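Local coordinates for putative methyltransferase protein (Bacteroides fragilis, PDB 5BP9), which binds S-adenosyl-L-homocysteine and probably acts as an S-adenosylmethionine-dependent methyltransferase whose acceptor substrate is not identified, at residues D56-Q61 and M139-V144; L182-M187 and A253-N258; A262-E267 and Y271-R276. One frame throughout, in Å; residues are numbered along the deposited sequence.

Interaction 1: residues D56-Q61 and M139-V144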
loop_
_atom_site.group_PDB
_atom_site.type_symbol
_atom_site.label_atom_id
_atom_site.label_comp_id
_atom_site.label_asym_id
_atom_site.label_seq_id
_atom_site.Cartn_x
_atom_site.Cartn_y
_atom_site.Cartn_z
ATOM N N ASP A 56 3.463 7.881 18.282
ATOM C CA ASP A 56 3.968 7.514 19.611
ATOM C C ASP A 56 5.391 6.983 19.544
ATOM O O ASP A 56 6.262 7.399 20.328
ATOM C CB ASP A 56 3.076 6.464 20.263
ATOM C CG ASP A 56 2.174 7.016 21.297
ATOM O OD1 ASP A 56 2.102 8.257 21.487
ATOM O OD2 ASP A 56 1.508 6.164 21.924
ATOM N N PHE A 57 5.633 6.066 18.614
ATOM C CA PHE A 57 6.944 5.457 18.485
ATOM C C PHE A 57 8.001 6.476 18.047
ATOM O O PHE A 57 9.144 6.468 18.540
ATOM C CB PHE A 57 6.915 4.294 17.496
ATOM C CG PHE A 57 8.163 3.454 17.524
ATOM C CD1 PHE A 57 8.336 2.482 18.501
ATOM C CD2 PHE A 57 9.172 3.652 16.588
ATOM C CE1 PHE A 57 9.485 1.713 18.538
ATOM C CE2 PHE A 57 10.319 2.881 16.619
ATOM C CZ PHE A 57 10.474 1.910 17.595
ATOM N N TYR A 58 7.634 7.357 17.125
ATOM C CA TYR A 58 8.573 8.360 16.666
ATOM C C TYR A 58 8.940 9.329 17.806
ATOM O O TYR A 58 10.119 9.649 18.011
ATOM C CB TYR A 58 8.014 9.153 15.468
ATOM C CG TYR A 58 8.985 10.257 15.104
ATOM C CD1 TYR A 58 10.193 9.950 14.478
ATOM C CD2 TYR A 58 8.745 11.553 15.473
ATOM C CE1 TYR A 58 11.126 10.935 14.198
ATOM C CE2 TYR A 58 9.674 12.565 15.204
ATOM C CZ TYR A 58 10.844 12.247 14.565
ATOM O OH TYR A 58 11.752 13.229 14.295
ATOM N N HIS A 59 7.933 9.829 18.509
ATOM C CA HIS A 59 8.177 10.842 19.537
ATOM C C HIS A 59 8.767 10.232 20.806
ATOM O O HIS A 59 9.591 10.883 21.451
ATOM C CB HIS A 59 6.906 11.644 19.835
ATOM C CG HIS A 59 6.449 12.505 18.695
ATOM N ND1 HIS A 59 7.158 13.610 18.267
ATOM C CD2 HIS A 59 5.336 12.451 17.923
ATOM C CE1 HIS A 59 6.517 14.177 17.258
ATOM N NE2 HIS A 59 5.410 13.487 17.025
ATOM N N ARG A 60 8.364 9.003 21.149
ATOM C CA ARG A 60 8.710 8.396 22.451
ATOM C C ARG A 60 9.508 7.088 22.427
ATOM O O ARG A 60 9.918 6.601 23.494
ATOM C CB ARG A 60 7.431 8.266 23.294
ATOM C CG ARG A 60 6.873 9.634 23.697
ATOM C CD ARG A 60 5.421 9.628 24.139
ATOM N NE ARG A 60 4.455 9.696 23.028
ATOM C CZ ARG A 60 4.117 10.794 22.342
ATOM N NH1 ARG A 60 4.683 11.976 22.589
ATOM N NH2 ARG A 60 3.210 10.707 21.365
ATOM N N GLN A 61 9.752 6.534 21.235
ATOM C CA GLN A 61 10.474 5.261 21.055
ATOM C C GLN A 61 9.837 4.084 21.817
ATOM O O GLN A 61 10.486 3.062 22.049
ATOM C CB GLN A 61 11.958 5.450 21.412
ATOM C CG GLN A 61 12.626 6.554 20.604
ATOM C CD GLN A 61 12.292 7.968 21.097
ATOM O OE1 GLN A 61 12.469 8.278 22.274
ATOM N NE2 GLN A 61 11.800 8.822 20.204
HETATM N N MSE A 139 6.557 11.396 8.828
HETATM C CA MSE A 139 7.391 11.432 7.642
HETATM C C MSE A 139 8.140 12.738 7.532
HETATM O O MSE A 139 9.346 12.738 7.241
HETATM C CB MSE A 139 6.604 11.220 6.333
HETATM C CG MSE A 139 6.175 9.767 6.245
HETATM SE SE MSE A 139 5.630 9.327 4.420
HETATM C CE MSE A 139 3.738 9.673 4.730
ATOM N N LYS A 140 7.444 13.856 7.740
ATOM C CA LYS A 140 8.108 15.160 7.608
ATOM C C LYS A 140 9.220 15.325 8.632
ATOM O O LYS A 140 10.355 15.749 8.312
ATOM C CB LYS A 140 7.087 16.286 7.708
ATOM C CG LYS A 140 6.121 16.366 6.544
ATOM C CD LYS A 140 5.111 17.472 6.723
ATOM C CE LYS A 140 4.165 17.654 5.554
ATOM N NZ LYS A 140 4.836 18.047 4.290
ATOM N N LEU A 141 8.924 14.955 9.854
ATOM C CA LEU A 141 9.890 15.086 10.945
ATOM C C LEU A 141 11.078 14.148 10.817
ATOM O O LEU A 141 12.193 14.497 11.263
ATOM C CB LEU A 141 9.180 14.957 12.305
ATOM C CG LEU A 141 8.095 15.997 12.604
ATOM C CD1 LEU A 141 7.389 15.680 13.918
ATOM C CD2 LEU A 141 8.661 17.408 12.630
ATOM N N ARG A 142 10.878 13.010 10.154
ATOM C CA ARG A 142 11.979 12.061 9.848
ATOM C C ARG A 142 12.856 12.474 8.667
ATOM O O ARG A 142 13.901 11.847 8.405
ATOM C CB ARG A 142 11.450 10.661 9.583
ATOM C CG ARG A 142 10.822 10.016 10.790
ATOM C CD ARG A 142 10.366 8.598 10.460
ATOM N NE ARG A 142 11.486 7.662 10.483
ATOM C CZ ARG A 142 11.502 6.442 9.948
ATOM N NH1 ARG A 142 10.464 5.952 9.284
ATOM N NH2 ARG A 142 12.597 5.699 10.073
ATOM N N GLY A 143 12.432 13.492 7.921
ATOM C CA GLY A 143 13.208 14.032 6.823
ATOM C C GLY A 143 12.778 13.605 5.434
ATOM O O GLY A 143 13.573 13.726 4.477
ATOM N N VAL A 144 11.528 13.129 5.281
ATOM C CA VAL A 144 10.998 12.884 3.932
ATOM C C VAL A 144 10.752 14.267 3.304
ATOM O O VAL A 144 10.034 15.093 3.860
ATOM C CB VAL A 144 9.713 12.042 3.956
ATOM C CG1 VAL A 144 9.178 11.862 2.552
ATOM C CG2 VAL A 144 9.980 10.686 4.579
HETATM O O HOH W 1 14.033 12.552 13.035
#
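Tyr58 reaches from the last turn of helix 49-60 to the end of helix 133-142, where its ring meets two neighbouring side chains. CE1 of Tyr58 lies 3.5 Å from CG of Arg142, while CE2 of Tyr58, across the ring's long axis, lies 3.8 Å from CB of Leu141; both carbons approach the ring obliquely. A trans chi1 of 175° carries the ring away from its own backbone N and out across the gap. At the tip, a water 2.7 Å from Tyr58 OH donates a hydrogen bond to Leu141 O, bridging phenol and helix end. The Leu141 side chain runs at about a right angle to those of Tyr58 and His59, and its CD1 comes within 3.8 Å of His59 CE1. The imidazole in turn has CD2 of Tyr58 over the centre of one face, and its NE2 is hydrogen-bonded to Glu137, one turn back on the facing helix. Arg142 runs antiparallel to Tyr58, and its NH1 is held by the carbonyl of Ser112. Beyond Arg142 the chain turns at Gly143, whose positive phi completes a Schellman motif. This surface contact thus joins the N-terminal helix 49-60 to the C-terminal end of a helix in the Rossmann-like methyltransferase fold.

Interaction 2: residues L182-M187 and A253-N258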
loop_
_atom_site.group_PDB
_atom_site.type_symbol
_atom_site.label_atom_id
_atom_site.label_comp_id
_atom_site.label_asym_id
_atom_site.label_seq_id
_atom_site.Cartn_x
_atom_site.Cartn_y
_atom_site.Cartn_z
ATOM N N LEU A 182 -11.451 2.328 -11.914
ATOM C CA LEU A 182 -11.050 3.611 -11.323
ATOM C C LEU A 182 -9.556 3.643 -11.094
ATOM O O LEU A 182 -8.893 4.634 -11.398
ATOM C CB LEU A 182 -11.776 3.835 -9.991
ATOM C CG LEU A 182 -11.414 5.083 -9.177
ATOM C CD1 LEU A 182 -12.041 6.331 -9.781
ATOM C CD2 LEU A 182 -11.849 4.906 -7.729
ATOM N N PHE A 183 -9.030 2.547 -10.541
ATOM C CA PHE A 183 -7.600 2.465 -10.276
ATOM C C PHE A 183 -6.777 2.670 -11.559
ATOM O O PHE A 183 -5.850 3.486 -11.585
ATOM C CB PHE A 183 -7.277 1.119 -9.611
ATOM C CG PHE A 183 -5.805 0.860 -9.490
ATOM C CD1 PHE A 183 -5.032 1.633 -8.633
ATOM C CD2 PHE A 183 -5.185 -0.092 -10.265
ATOM C CE1 PHE A 183 -3.660 1.445 -8.561
ATOM C CE2 PHE A 183 -3.814 -0.318 -10.164
ATOM C CZ PHE A 183 -3.037 0.469 -9.334
ATOM N N PHE A 184 -7.101 1.917 -12.619
ATOM C CA PHE A 184 -6.332 2.016 -13.844
ATOM C C PHE A 184 -6.520 3.354 -14.554
ATOM O O PHE A 184 -5.584 3.860 -15.165
ATOM C CB PHE A 184 -6.597 0.818 -14.750
ATOM C CG PHE A 184 -5.906 -0.434 -14.261
ATOM C CD1 PHE A 184 -4.511 -0.477 -14.216
ATOM C CD2 PHE A 184 -6.609 -1.548 -13.826
ATOM C CE1 PHE A 184 -3.840 -1.606 -13.746
ATOM C CE2 PHE A 184 -5.942 -2.685 -13.400
ATOM C CZ PHE A 184 -4.557 -2.715 -13.330
ATOM N N ARG A 185 -7.700 3.964 -14.422
ATOM C CA ARG A 185 -7.887 5.334 -14.923
ATOM C C ARG A 185 -6.959 6.310 -14.219
ATOM O O ARG A 185 -6.355 7.160 -14.872
ATOM C CB ARG A 185 -9.323 5.821 -14.797
ATOM C CG ARG A 185 -10.265 5.212 -15.811
ATOM C CD ARG A 185 -11.589 5.964 -15.873
ATOM N NE ARG A 185 -12.400 5.874 -14.651
ATOM C CZ ARG A 185 -13.232 4.881 -14.324
ATOM N NH1 ARG A 185 -13.377 3.814 -15.092
ATOM N NH2 ARG A 185 -13.929 4.958 -13.192
ATOM N N LYS A 186 -6.824 6.172 -12.906
ATOM C CA LYS A 186 -5.935 7.053 -12.165
ATOM C C LYS A 186 -4.475 6.804 -12.559
ATOM O O LYS A 186 -3.687 7.741 -12.710
ATOM C CB LYS A 186 -6.123 6.883 -10.652
ATOM C CG LYS A 186 -5.346 7.884 -9.808
ATOM C CD LYS A 186 -6.052 9.233 -9.820
ATOM C CE LYS A 186 -5.128 10.361 -9.457
ATOM N NZ LYS A 186 -5.885 11.638 -9.378
HETATM N N MSE A 187 -4.120 5.539 -12.745
HETATM C CA MSE A 187 -2.752 5.199 -13.153
HETATM C C MSE A 187 -2.383 5.783 -14.501
HETATM O O MSE A 187 -1.270 6.298 -14.677
HETATM C CB MSE A 187 -2.538 3.680 -13.193
HETATM C CG MSE A 187 -2.658 2.961 -11.858
HETATM SE SE MSE A 187 -1.305 3.533 -10.552
HETATM C CE MSE A 187 -2.435 4.710 -9.573
ATOM N N ALA A 253 -5.706 -10.322 -15.349
ATOM C CA ALA A 253 -6.962 -10.217 -16.067
ATOM C C ALA A 253 -7.545 -8.807 -15.987
ATOM O O ALA A 253 -7.951 -8.227 -16.994
ATOM C CB ALA A 253 -7.965 -11.225 -15.539
ATOM N N TYR A 254 -7.616 -8.255 -14.778
ATOM C CA TYR A 254 -8.155 -6.889 -14.625
ATOM C C TYR A 254 -7.244 -5.823 -15.294
ATOM O O TYR A 254 -7.740 -4.861 -15.887
ATOM C CB TYR A 254 -8.472 -6.605 -13.154
ATOM C CG TYR A 254 -9.751 -7.301 -12.721
ATOM C CD1 TYR A 254 -10.984 -6.699 -12.892
ATOM C CD2 TYR A 254 -9.731 -8.590 -12.188
ATOM C CE1 TYR A 254 -12.151 -7.350 -12.531
ATOM C CE2 TYR A 254 -10.896 -9.255 -11.869
ATOM C CZ TYR A 254 -12.101 -8.632 -12.032
ATOM O OH TYR A 254 -13.248 -9.314 -11.678
ATOM N N ALA A 255 -5.927 -6.041 -15.257
ATOM C CA ALA A 255 -4.984 -5.178 -15.970
ATOM C C ALA A 255 -5.318 -5.209 -17.475
ATOM O O ALA A 255 -5.567 -4.168 -18.096
ATOM C CB ALA A 255 -3.553 -5.580 -15.712
ATOM N N ALA A 256 -5.406 -6.413 -18.041
ATOM C CA ALA A 256 -5.709 -6.548 -19.465
ATOM C C ALA A 256 -7.035 -5.909 -19.886
ATOM O O ALA A 256 -7.110 -5.261 -20.937
ATOM C CB ALA A 256 -5.657 -8.001 -19.889
ATOM N N ASP A 257 -8.040 -6.006 -19.022
ATOM C CA ASP A 257 -9.374 -5.438 -19.274
ATOM C C ASP A 257 -9.389 -3.907 -19.287
ATOM O O ASP A 257 -10.346 -3.310 -19.779
ATOM C CB ASP A 257 -10.335 -5.914 -18.182
ATOM C CG ASP A 257 -11.770 -5.776 -18.564
ATOM O OD1 ASP A 257 -12.130 -6.111 -19.716
ATOM O OD2 ASP A 257 -12.550 -5.338 -17.696
ATOM N N ASN A 258 -8.340 -3.287 -18.740
ATOM C CA ASN A 258 -8.234 -1.847 -18.557
ATOM C C ASN A 258 -7.021 -1.241 -19.259
ATOM O O ASN A 258 -6.601 -0.127 -18.961
ATOM C CB ASN A 258 -8.218 -1.569 -17.045
ATOM C CG ASN A 258 -9.580 -1.770 -16.423
ATOM O OD1 ASN A 258 -10.461 -0.920 -16.583
ATOM N ND2 ASN A 258 -9.779 -2.897 -15.733
#
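Phe184 projects from helix 180-190 toward the end of helix 248-257, where it meets Asn258 with its near atoms and Ala255 with its far end, both obliquely. Its CG lies anti to the carbonyl carbon, beside the backbone N (chi1 -75°), which points the ring at the facing helix end. CD2 of Phe184 touches CB of Asn258 at 3.6 Å, and farther out CZ of Phe184 reaches CA of Ala255, also at 3.6 Å. The methyl of Ala255 adds a looser contact, its CB 3.9 Å from Phe184 CZ. Although the side chains of Phe184 and Asn258 cross at about a right angle, the planes of ring and amide are only 21° apart. That amide is held by its own helix: ND2 of Asn258 donates to Tyr254 O over 2.8 Å at 165°, fixing the amide's rotation while CB makes the closest touch to the phenyl ring. In the Rossmann-like methyltransferase fold, both helices pack beside the central mixed sheet, and this contact joins the side of helix 180-190 to the C-terminal end of helix 248-257. CD2 of Phe183 sits over the centre of one face of the Phe184 ring, 3.8 Å above its plane. Phe260, on the following strand, meets the rings of Phe184 and touches Ala255 as well.

Interaction 3: residues A262-E267 and Y271-R276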
loop_
_atom_site.group_PDB
_atom_site.type_symbol
_atom_site.label_atom_id
_atom_site.label_comp_id
_atom_site.label_asym_id
_atom_site.label_seq_id
_atom_site.Cartn_x
_atom_site.Cartn_y
_atom_site.Cartn_z
ATOM N N ALA A 262 0.364 -6.898 -17.090
ATOM C CA ALA A 262 0.986 -7.340 -15.841
ATOM C C ALA A 262 2.110 -8.347 -16.113
ATOM O O ALA A 262 1.943 -9.243 -16.933
ATOM C CB ALA A 262 -0.049 -7.967 -14.928
ATOM N N GLU A 263 3.247 -8.162 -15.435
ATOM C CA GLU A 263 4.401 -9.058 -15.518
ATOM C C GLU A 263 4.775 -9.508 -14.106
ATOM O O GLU A 263 4.917 -8.688 -13.189
ATOM C CB GLU A 263 5.612 -8.373 -16.190
ATOM C CG GLU A 263 6.747 -9.355 -16.459
ATOM C CD GLU A 263 7.987 -8.755 -17.100
ATOM O OE1 GLU A 263 7.926 -7.620 -17.640
ATOM O OE2 GLU A 263 9.029 -9.458 -17.073
HETATM N N MSE A 264 4.940 -10.814 -13.933
HETATM C CA MSE A 264 5.467 -11.371 -12.701
HETATM C C MSE A 264 6.940 -11.063 -12.636
HETATM O O MSE A 264 7.681 -11.435 -13.561
HETATM C CB MSE A 264 5.241 -12.885 -12.782
HETATM C CG MSE A 264 5.945 -13.679 -11.702
HETATM SE SE MSE A 264 5.222 -13.064 -10.000
HETATM C CE MSE A 264 3.536 -14.062 -10.091
ATOM N N ILE A 265 7.392 -10.376 -11.579
ATOM C CA ILE A 265 8.827 -10.035 -11.395
ATOM C C ILE A 265 9.516 -10.998 -10.428
ATOM O O ILE A 265 10.629 -11.477 -10.700
ATOM C CB ILE A 265 9.002 -8.574 -10.879
ATOM C CG1 ILE A 265 8.419 -7.567 -11.883
ATOM C CG2 ILE A 265 10.460 -8.238 -10.558
ATOM C CD1 ILE A 265 8.985 -7.598 -13.293
ATOM N N LYS A 266 8.878 -11.263 -9.284
ATOM C CA LYS A 266 9.441 -12.167 -8.294
ATOM C C LYS A 266 8.387 -12.800 -7.395
ATOM O O LYS A 266 7.420 -12.144 -6.994
ATOM C CB LYS A 266 10.438 -11.412 -7.415
ATOM C CG LYS A 266 11.294 -12.334 -6.543
ATOM C CD LYS A 266 12.431 -11.591 -5.882
ATOM C CE LYS A 266 13.611 -11.390 -6.816
ATOM N NZ LYS A 266 14.646 -10.521 -6.190
ATOM N N GLU A 267 8.612 -14.065 -7.030
ATOM C CA GLU A 267 7.793 -14.748 -6.028
ATOM C C GLU A 267 8.519 -14.842 -4.695
ATOM O O GLU A 267 9.729 -15.050 -4.648
ATOM C CB GLU A 267 7.446 -16.148 -6.501
ATOM C CG GLU A 267 6.676 -16.138 -7.797
ATOM C CD GLU A 267 6.050 -17.475 -8.118
ATOM O OE1 GLU A 267 6.671 -18.249 -8.872
ATOM O OE2 GLU A 267 4.946 -17.744 -7.605
ATOM N N TYR A 271 3.111 -17.415 -0.777
ATOM C CA TYR A 271 2.029 -17.105 -1.745
ATOM C C TYR A 271 2.000 -15.631 -2.188
ATOM O O TYR A 271 1.015 -15.156 -2.737
ATOM C CB TYR A 271 0.641 -17.539 -1.224
ATOM C CG TYR A 271 0.543 -19.018 -0.932
ATOM C CD1 TYR A 271 0.379 -19.934 -1.965
ATOM C CD2 TYR A 271 0.636 -19.484 0.358
ATOM C CE1 TYR A 271 0.294 -21.299 -1.708
ATOM C CE2 TYR A 271 0.568 -20.853 0.640
ATOM C CZ TYR A 271 0.392 -21.753 -0.399
ATOM O OH TYR A 271 0.317 -23.114 -0.144
ATOM N N ASP A 272 3.113 -14.950 -1.963
ATOM C CA ASP A 272 3.283 -13.543 -2.267
ATOM C C ASP A 272 4.120 -13.331 -3.521
ATOM O O ASP A 272 4.910 -14.186 -3.929
ATOM C CB ASP A 272 3.859 -12.749 -1.079
ATOM C CG ASP A 272 5.075 -13.396 -0.431
ATOM O OD1 ASP A 272 5.421 -14.556 -0.727
ATOM O OD2 ASP A 272 5.681 -12.702 0.389
ATOM N N TYR A 273 3.927 -12.166 -4.138
ATOM C CA TYR A 273 4.621 -11.853 -5.371
ATOM C C TYR A 273 4.735 -10.356 -5.593
ATOM O O TYR A 273 3.962 -9.569 -5.007
ATOM C CB TYR A 273 3.931 -12.502 -6.571
ATOM C CG TYR A 273 2.586 -11.888 -6.853
ATOM C CD1 TYR A 273 1.471 -12.350 -6.208
ATOM C CD2 TYR A 273 2.458 -10.820 -7.735
ATOM C CE1 TYR A 273 0.226 -11.775 -6.382
ATOM C CE2 TYR A 273 1.213 -10.221 -7.947
ATOM C CZ TYR A 273 0.103 -10.705 -7.280
ATOM O OH TYR A 273 -1.086 -10.087 -7.490
ATOM N N LEU A 274 5.697 -10.003 -6.447
ATOM C CA LEU A 274 5.885 -8.640 -6.937
ATOM C C LEU A 274 5.575 -8.646 -8.406
ATOM O O LEU A 274 6.126 -9.477 -9.148
ATOM C CB LEU A 274 7.298 -8.147 -6.679
ATOM C CG LEU A 274 7.644 -6.729 -7.187
ATOM C CD1 LEU A 274 6.916 -5.648 -6.395
ATOM C CD2 LEU A 274 9.143 -6.506 -7.196
ATOM N N ALA A 275 4.683 -7.731 -8.821
ATOM C CA ALA A 275 4.324 -7.566 -10.216
ATOM C C ALA A 275 4.667 -6.171 -10.715
ATOM O O ALA A 275 4.752 -5.212 -9.938
ATOM C CB ALA A 275 2.836 -7.812 -10.423
ATOM N N ARG A 276 4.858 -6.083 -12.027
ATOM C CA ARG A 276 5.061 -4.810 -12.736
ATOM C C ARG A 276 3.907 -4.613 -13.694
ATOM O O ARG A 276 3.609 -5.502 -14.500
ATOM C CB ARG A 276 6.388 -4.823 -13.524
ATOM C CG ARG A 276 6.658 -3.521 -14.267
ATOM C CD ARG A 276 8.119 -3.386 -14.680
ATOM N NE ARG A 276 8.537 -4.483 -15.545
ATOM C CZ ARG A 276 9.799 -4.855 -15.755
ATOM N NH1 ARG A 276 10.062 -5.883 -16.577
ATOM N NH2 ARG A 276 10.796 -4.218 -15.151
HETATM O O HOH W 2 6.682 -5.466 -17.461
HETATM O O HOH W 3 4.089 -16.775 -4.862
#
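Glu263 and Arg276 both start with CG trans to the backbone N (chi1 -172° and -179°), which sends the two side chains out next to each other in the same direction; the bend of Arg276 at chi3 then turns its guanidinium to the carboxylate. NH1 of Arg276 donates to OE1 of Glu263 over 3.0 Å in a nearly straight salt bridge. The oxygen lies in the guanidinium plane, yet the nitrogen approaches from above the carboxylate plane, the two groups being 67° apart. A water bridges the same OE1 to Arg276 NE, giving the pair a second link. Ile265 puts CD1 over the centre of one guanidinium face, 3.8 Å from Arg276 CZ, so a methyl over one face and a carboxylate oxygen at the edge fix the orientation of the group.

Beneath these side chains the strands run antiparallel. Glu263 and Arg276 form a hydrogen-bonded pair, and at Leu274 the register slips by one residue: its carbonyl O accepts from Ile265 N at 2.9 Å and from Lys266 N at 3.3 Å. Leu274 N returns a bond to Lys266 O.

On the face bearing Met264 and Tyr273, the selenomethionine is bent at chi2 and chi3, bringing SE to 3.7 Å from Tyr273 CB in an oblique Met-aromatic contact; this describes one of two modelled conformers and is tentative. Phe248 of helix 248-257 covers Met264 there, whereas helix 92-100 meets Ile265, Leu274 and Arg276 on the other side. Toward the turn, a second water donates to both Glu267 OE2 and Asp272 O. Strands 260-267 and 272-279 form the C-terminal beta hairpin, with a classic bulge, at one edge of a mixed sheet whose order 3-2-1-4-5-7-6 is characteristic of class I methyltransferases.

Interactions 2 and 3 are consecutive: helix 248-257 leads directly into strand 260-267, and their centres lie 17 Å apart. The same helix serves both, since its far end meets Phe184 while Phe248 near its start packs on the hairpin. Interaction 1 lies across the centre of the chain, its centre 35 Å from that of interaction 2 and 31 Å from that of interaction 3. The side chain of Arg142 is about 9 Å from bound S-adenosyl-L-homocysteine, against about 12 Å for that of Leu274 in interaction 3. In interaction 2, the Phe184 side chain is about 10 Å from that of Leu152, which binds this ligand. The contacts described are therefore structural packing around the fold and not part of the binding site itself.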